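Local atomic coordinates of ZmpA Glycopeptidase (Clostridium perfringens, PDB entry 6XSX), a protein that is a metalloprotease that probably cleaves glycosylated proteins, the chain described being its M60-family peptidase module, one piece of a longer protein. Residues A[181-186]-A[212-217]; A[188-193]-A[269-274]. All coordinates share one frame; numbering follows the deposited sequence.

Interaction 1 of 2, residues A[181-186]-A[212-217]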
loop_
_atom_site.group_PDB
_atom_site.type_symbol
_atom_site.label_atom_id
_atom_site.label_comp_id
_atom_site.label_asym_id
_atom_site.label_seq_id
_atom_site.Cartn_x
_atom_site.Cartn_y
_atom_site.Cartn_z
ATOM N N VAL A 181 12.813 12.913 7.700
ATOM C CA VAL A 181 11.849 12.823 8.789
ATOM C C VAL A 181 11.805 11.381 9.290
ATOM O O VAL A 181 11.433 10.477 8.534
ATOM C CB VAL A 181 10.433 13.256 8.362
ATOM C CG1 VAL A 181 9.478 13.284 9.554
ATOM C CG2 VAL A 181 10.433 14.592 7.629
ATOM N N PHE A 182 12.162 11.197 10.569
ATOM C CA PHE A 182 12.016 9.928 11.265
ATOM C C PHE A 182 10.766 9.967 12.133
ATOM O O PHE A 182 10.649 10.811 13.023
ATOM C CB PHE A 182 13.218 9.656 12.172
ATOM C CG PHE A 182 14.535 9.637 11.442
ATOM C CD1 PHE A 182 15.110 8.438 11.057
ATOM C CD2 PHE A 182 15.190 10.820 11.124
ATOM C CE1 PHE A 182 16.318 8.424 10.372
ATOM C CE2 PHE A 182 16.401 10.802 10.445
ATOM C CZ PHE A 182 16.962 9.604 10.070
ATOM N N SER A 183 9.842 9.043 11.854
ATOM C CA SER A 183 8.671 8.843 12.692
ATOM C C SER A 183 8.947 7.651 13.605
ATOM O O SER A 183 10.095 7.214 13.697
ATOM C CB SER A 183 7.443 8.647 11.839
ATOM O OG SER A 183 7.503 7.411 11.135
ATOM N N ASP A 184 7.915 7.121 14.275
ATOM C CA ASP A 184 8.124 5.912 15.059
ATOM C C ASP A 184 8.510 4.759 14.135
ATOM O O ASP A 184 9.396 3.965 14.467
ATOM C CB ASP A 184 6.936 5.577 15.969
ATOM C CG ASP A 184 6.725 6.598 17.082
ATOM O OD1 ASP A 184 7.712 7.262 17.478
ATOM O OD2 ASP A 184 5.578 6.736 17.535
ATOM N N LYS A 185 7.867 4.705 12.960
ATOM C CA LYS A 185 7.918 3.494 12.152
ATOM C C LYS A 185 8.459 3.770 10.755
ATOM O O LYS A 185 8.582 2.840 9.971
ATOM C CB LYS A 185 6.536 2.827 12.058
ATOM C CG LYS A 185 5.938 2.328 13.374
ATOM C CD LYS A 185 6.742 1.258 14.103
ATOM C CE LYS A 185 6.803 -0.067 13.367
ATOM N NZ LYS A 185 7.307 -1.158 14.237
ATOM N N THR A 186 8.751 5.037 10.421
ATOM C CA THR A 186 9.109 5.340 9.042
ATOM C C THR A 186 10.256 6.338 8.940
ATOM O O THR A 186 10.614 7.021 9.913
ATOM C CB THR A 186 7.926 5.869 8.215
ATOM O OG1 THR A 186 7.837 7.277 8.439
ATOM C CG2 THR A 186 6.603 5.192 8.517
ATOM N N LYS A 212 1.686 11.513 10.281
ATOM C CA LYS A 212 0.858 10.966 9.222
ATOM C C LYS A 212 1.476 9.669 8.703
ATOM O O LYS A 212 0.752 8.722 8.391
ATOM C CB LYS A 212 0.619 12.019 8.135
ATOM C CG LYS A 212 -0.366 13.111 8.534
ATOM C CD LYS A 212 -0.787 13.990 7.379
ATOM C CE LYS A 212 -1.955 14.887 7.733
ATOM N NZ LYS A 212 -2.423 15.648 6.551
ATOM N N SER A 213 2.814 9.638 8.623
ATOM C CA SER A 213 3.523 8.445 8.184
ATOM C C SER A 213 3.178 7.274 9.099
ATOM O O SER A 213 2.940 6.169 8.630
ATOM C CB SER A 213 5.017 8.673 8.139
ATOM O OG SER A 213 5.356 9.702 7.216
ATOM N N ASP A 214 3.160 7.539 10.414
ATOM C CA ASP A 214 2.872 6.519 11.412
ATOM C C ASP A 214 1.442 6.012 11.244
ATOM O O ASP A 214 1.197 4.814 11.358
ATOM C CB ASP A 214 3.183 7.003 12.836
ATOM C CG ASP A 214 4.669 6.968 13.153
ATOM O OD1 ASP A 214 5.398 6.241 12.447
ATOM O OD2 ASP A 214 5.094 7.676 14.090
ATOM N N GLU A 215 0.512 6.932 10.969
ATOM C CA GLU A 215 -0.884 6.579 10.770
ATOM C C GLU A 215 -1.017 5.641 9.568
ATOM O O GLU A 215 -1.872 4.762 9.582
ATOM C CB GLU A 215 -1.757 7.826 10.580
ATOM C CG GLU A 215 -2.037 8.598 11.864
ATOM C CD GLU A 215 -2.797 7.845 12.952
ATOM O OE1 GLU A 215 -3.379 6.783 12.654
ATOM O OE2 GLU A 215 -2.811 8.321 14.102
ATOM N N VAL A 216 -0.197 5.850 8.525
ATOM C CA VAL A 216 -0.283 5.013 7.334
ATOM C C VAL A 216 0.129 3.580 7.682
ATOM O O VAL A 216 -0.558 2.637 7.286
ATOM C CB VAL A 216 0.527 5.581 6.151
ATOM C CG1 VAL A 216 0.682 4.579 5.019
ATOM C CG2 VAL A 216 -0.079 6.871 5.623
ATOM N N ILE A 217 1.232 3.424 8.438
ATOM C CA ILE A 217 1.739 2.101 8.789
ATOM C C ILE A 217 0.746 1.386 9.710
ATOM O O ILE A 217 0.490 0.192 9.542
ATOM C CB ILE A 217 3.159 2.171 9.401
ATOM C CG1 ILE A 217 4.183 2.740 8.415
ATOM C CG2 ILE A 217 3.588 0.804 9.938
ATOM C CD1 ILE A 217 4.412 1.868 7.200
HETATM O O HOH W 1 8.379 10.189 8.661
#
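Two first torsions bring Asp214 and Ser183 together. CG of Asp214 stands beside its own backbone N (chi1 -78°), which swings the carboxylate off the helix toward the turn, while OG of Ser183 sits between N and the carbonyl carbon (chi1 68°) and faces that carboxylate. Ser183 OG donates to Asp214 OD1 at 2.7 Å from above the carboxylate plane. Lys185 N reaches Asp214 OD1 at 3.0 Å from the opposite face, on the syn side. The second oxygen, Asp214 OD2, takes Asp184 N at 2.9 Å through its syn lone pair. Aspartate suits this place because its short side chain ends in two oxygens that can take two successive amides, and the three bonds hold it against rotation. OD2 also forms a salt bridge with Lys150, which probably eases the nearness of the Asp184 carboxylate.

Beside this polar grip the contact is mostly carbon against carbon. The methyl CG2 of Thr186 presses on Ile217 CG1 at 3.4 Å, tighter than usual. Lys185 rests CB 4.2 Å from Ile217 CG2, while its bent chain carries NZ away to Asp235 and Phe236 O. A water bonds to Val181 O and Thr186 OG1 and, weakly, to Ser213 OG, held mainly by Thr209 O.

The whole is a tight beta-hairpin turn between strands 179-182 and 186-190, gripped by Asp214 of helix 206-224 in the M60 peptidase module.

Interaction 2 of 2, residues A[188-193]-A[269-274]; sequences VNVTAT and GALGVD. With EDO (1,2-ethanediol), chain H.
Apolar packing alone joins Val188 and Val190 to Ala270 and Leu271, for no hydrogen bond crosses between the segments. Val188 holds CG1 anti to its backbone nitrogen (chi1 171°), where that methyl touches both Ala270 CB at 4.1 Å and Leu271 CD2 at 4.2 Å. Val190 meets the same helix with both branches: CG2 lies 3.9 Å from Leu271 CD2, and CG1 comes within 4.3 Å of Ala270 CB. The small alanine lets the helix come close to the strand, whereas the longer leucine reaches over to the two valines, whose beta-branched shape suits a strand. Beyond them Leu271 continues against Tyr194, Trp198 and Tyr199 of helix 192-202.

Among the hydrogen bonds nearby, several finish helices. Thr191 is an N-cap: its OG1 accepts from Tyr194 N at the start of helix 192-202 and is also hydrogen-bonded to Gln267 OE1 of helix 267-272. At the other segment Val273 turns to positive phi (59°) and closes a Schellman motif, with Asp274 N bonded to Gly269 O at 2.8 Å and a weak bond from Val273 N to Ala270 O.

The bound ligand, a 1,2-ethanediol probably from the crystallisation liquor, donates a hydrogen bond from O1 to Asp274 O at 2.8 Å and also bonds to Ser242 OG.

This is helix-on-sheet packing: helix 267-272 helps cover one face of strand 186-190, together with helices 192-202 and 206-224.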
loop_
_atom_site.group_PDB
_atom_site.type_symbol
_atom_site.label_atom_id
_atom_site.label_comp_id
_atom_site.label_asym_id
_atom_site.label_seq_id
_atom_site.Cartn_x
_atom_site.Cartn_y
_atom_site.Cartn_z
ATOM N N VAL A 188 11.167 9.347 5.898
ATOM C CA VAL A 188 10.919 10.062 4.656
ATOM C C VAL A 188 12.181 10.864 4.330
ATOM O O VAL A 188 12.576 11.747 5.091
ATOM C CB VAL A 188 9.676 10.973 4.763
ATOM C CG1 VAL A 188 9.531 11.893 3.558
ATOM C CG2 VAL A 188 8.394 10.177 4.979
ATOM N N ASN A 189 12.787 10.545 3.180
ATOM C CA ASN A 189 14.058 11.093 2.734
ATOM C C ASN A 189 13.825 11.889 1.452
ATOM O O ASN A 189 13.436 11.306 0.438
ATOM C CB ASN A 189 15.062 9.957 2.504
ATOM C CG ASN A 189 16.320 10.385 1.774
ATOM O OD1 ASN A 189 16.414 10.246 0.551
ATOM N ND2 ASN A 189 17.287 10.897 2.519
ATOM N N VAL A 190 14.088 13.207 1.514
ATOM C CA VAL A 190 13.920 14.138 0.404
ATOM C C VAL A 190 15.107 15.104 0.403
ATOM O O VAL A 190 16.014 14.961 1.222
ATOM C CB VAL A 190 12.603 14.936 0.523
ATOM C CG1 VAL A 190 11.361 14.081 0.308
ATOM C CG2 VAL A 190 12.522 15.700 1.843
ATOM N N THR A 191 15.096 16.095 -0.505
ATOM C CA THR A 191 16.125 17.132 -0.490
ATOM C C THR A 191 15.754 18.215 0.519
ATOM O O THR A 191 14.573 18.462 0.771
ATOM C CB THR A 191 16.333 17.815 -1.853
ATOM O OG1 THR A 191 15.179 18.574 -2.227
ATOM C CG2 THR A 191 16.729 16.870 -2.968
ATOM N N ALA A 192 16.780 18.895 1.047
ATOM C CA ALA A 192 16.600 19.991 1.992
ATOM C C ALA A 192 15.947 21.194 1.306
ATOM O O ALA A 192 15.086 21.852 1.889
ATOM C CB ALA A 192 17.920 20.361 2.623
ATOM N N THR A 193 16.371 21.469 0.068
ATOM C CA THR A 193 15.920 22.632 -0.679
ATOM C C THR A 193 14.422 22.524 -0.964
ATOM O O THR A 193 13.683 23.502 -0.806
ATOM C CB THR A 193 16.754 22.854 -1.949
ATOM O OG1 THR A 193 16.675 21.647 -2.700
ATOM C CG2 THR A 193 18.209 23.164 -1.663
ATOM N N GLY A 269 4.404 15.011 -2.403
ATOM C CA GLY A 269 3.576 13.858 -2.069
ATOM C C GLY A 269 4.121 13.108 -0.851
ATOM O O GLY A 269 3.363 12.702 0.036
ATOM N N ALA A 270 5.451 12.946 -0.817
ATOM C CA ALA A 270 6.133 12.232 0.249
ATOM C C ALA A 270 5.968 12.975 1.578
ATOM O O ALA A 270 5.624 12.362 2.590
ATOM C CB ALA A 270 7.594 12.035 -0.103
ATOM N N LEU A 271 6.227 14.287 1.561
ATOM C CA LEU A 271 6.191 15.113 2.758
ATOM C C LEU A 271 4.755 15.269 3.251
ATOM O O LEU A 271 4.513 15.335 4.456
ATOM C CB LEU A 271 6.839 16.469 2.456
ATOM C CG LEU A 271 8.360 16.434 2.283
ATOM C CD1 LEU A 271 8.897 17.770 1.792
ATOM C CD2 LEU A 271 9.051 16.036 3.584
ATOM N N GLY A 272 3.817 15.326 2.304
ATOM C CA GLY A 272 2.393 15.388 2.604
ATOM C C GLY A 272 1.809 14.034 3.001
ATOM O O GLY A 272 0.684 13.973 3.483
ATOM N N VAL A 273 2.587 12.957 2.829
ATOM C CA VAL A 273 2.124 11.607 3.127
ATOM C C VAL A 273 0.880 11.292 2.290
ATOM O O VAL A 273 -0.154 10.855 2.800
ATOM C CB VAL A 273 1.911 11.392 4.639
ATOM C CG1 VAL A 273 1.718 9.922 4.966
ATOM C CG2 VAL A 273 3.079 11.941 5.450
ATOM N N ASP A 274 1.021 11.495 0.976
ATOM C CA ASP A 274 0.039 11.130 -0.033
ATOM C C ASP A 274 -0.346 9.665 0.142
ATOM O O ASP A 274 0.535 8.816 0.221
ATOM C CB ASP A 274 0.652 11.363 -1.417
ATOM C CG ASP A 274 -0.294 11.136 -2.586
ATOM O OD1 ASP A 274 -0.684 9.971 -2.817
ATOM O OD2 ASP A 274 -0.614 12.120 -3.271
HETATM C C1 EDO H . 2.724 7.172 1.825
HETATM O O1 EDO H . 3.023 8.542 1.535
HETATM C C2 EDO H . 3.845 6.285 2.268
HETATM O O2 EDO H . 4.993 6.258 1.414
#

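From the N terminus, strand 179-182 turns back into strand 186-190, its neighbour in the mixed sheet, and the chain then runs through helices 192-202 and 206-224. Interaction 1 closes the first loop, of 25 residues, when the second helix returns to the hairpin turn. Interaction 2 opens inside that loop and closes much later, after 75 residues, at helix 267-272; the two loops therefore cross. Val181 N probably bonds to Val188 O between the strands, and Val273 packs on Lys212, Ser213 and Val216. Val216 and Ile217 also touch helix 277-286, which carries an HExxH sequence consistent with a zinc-peptidase site, though no metal is bound there.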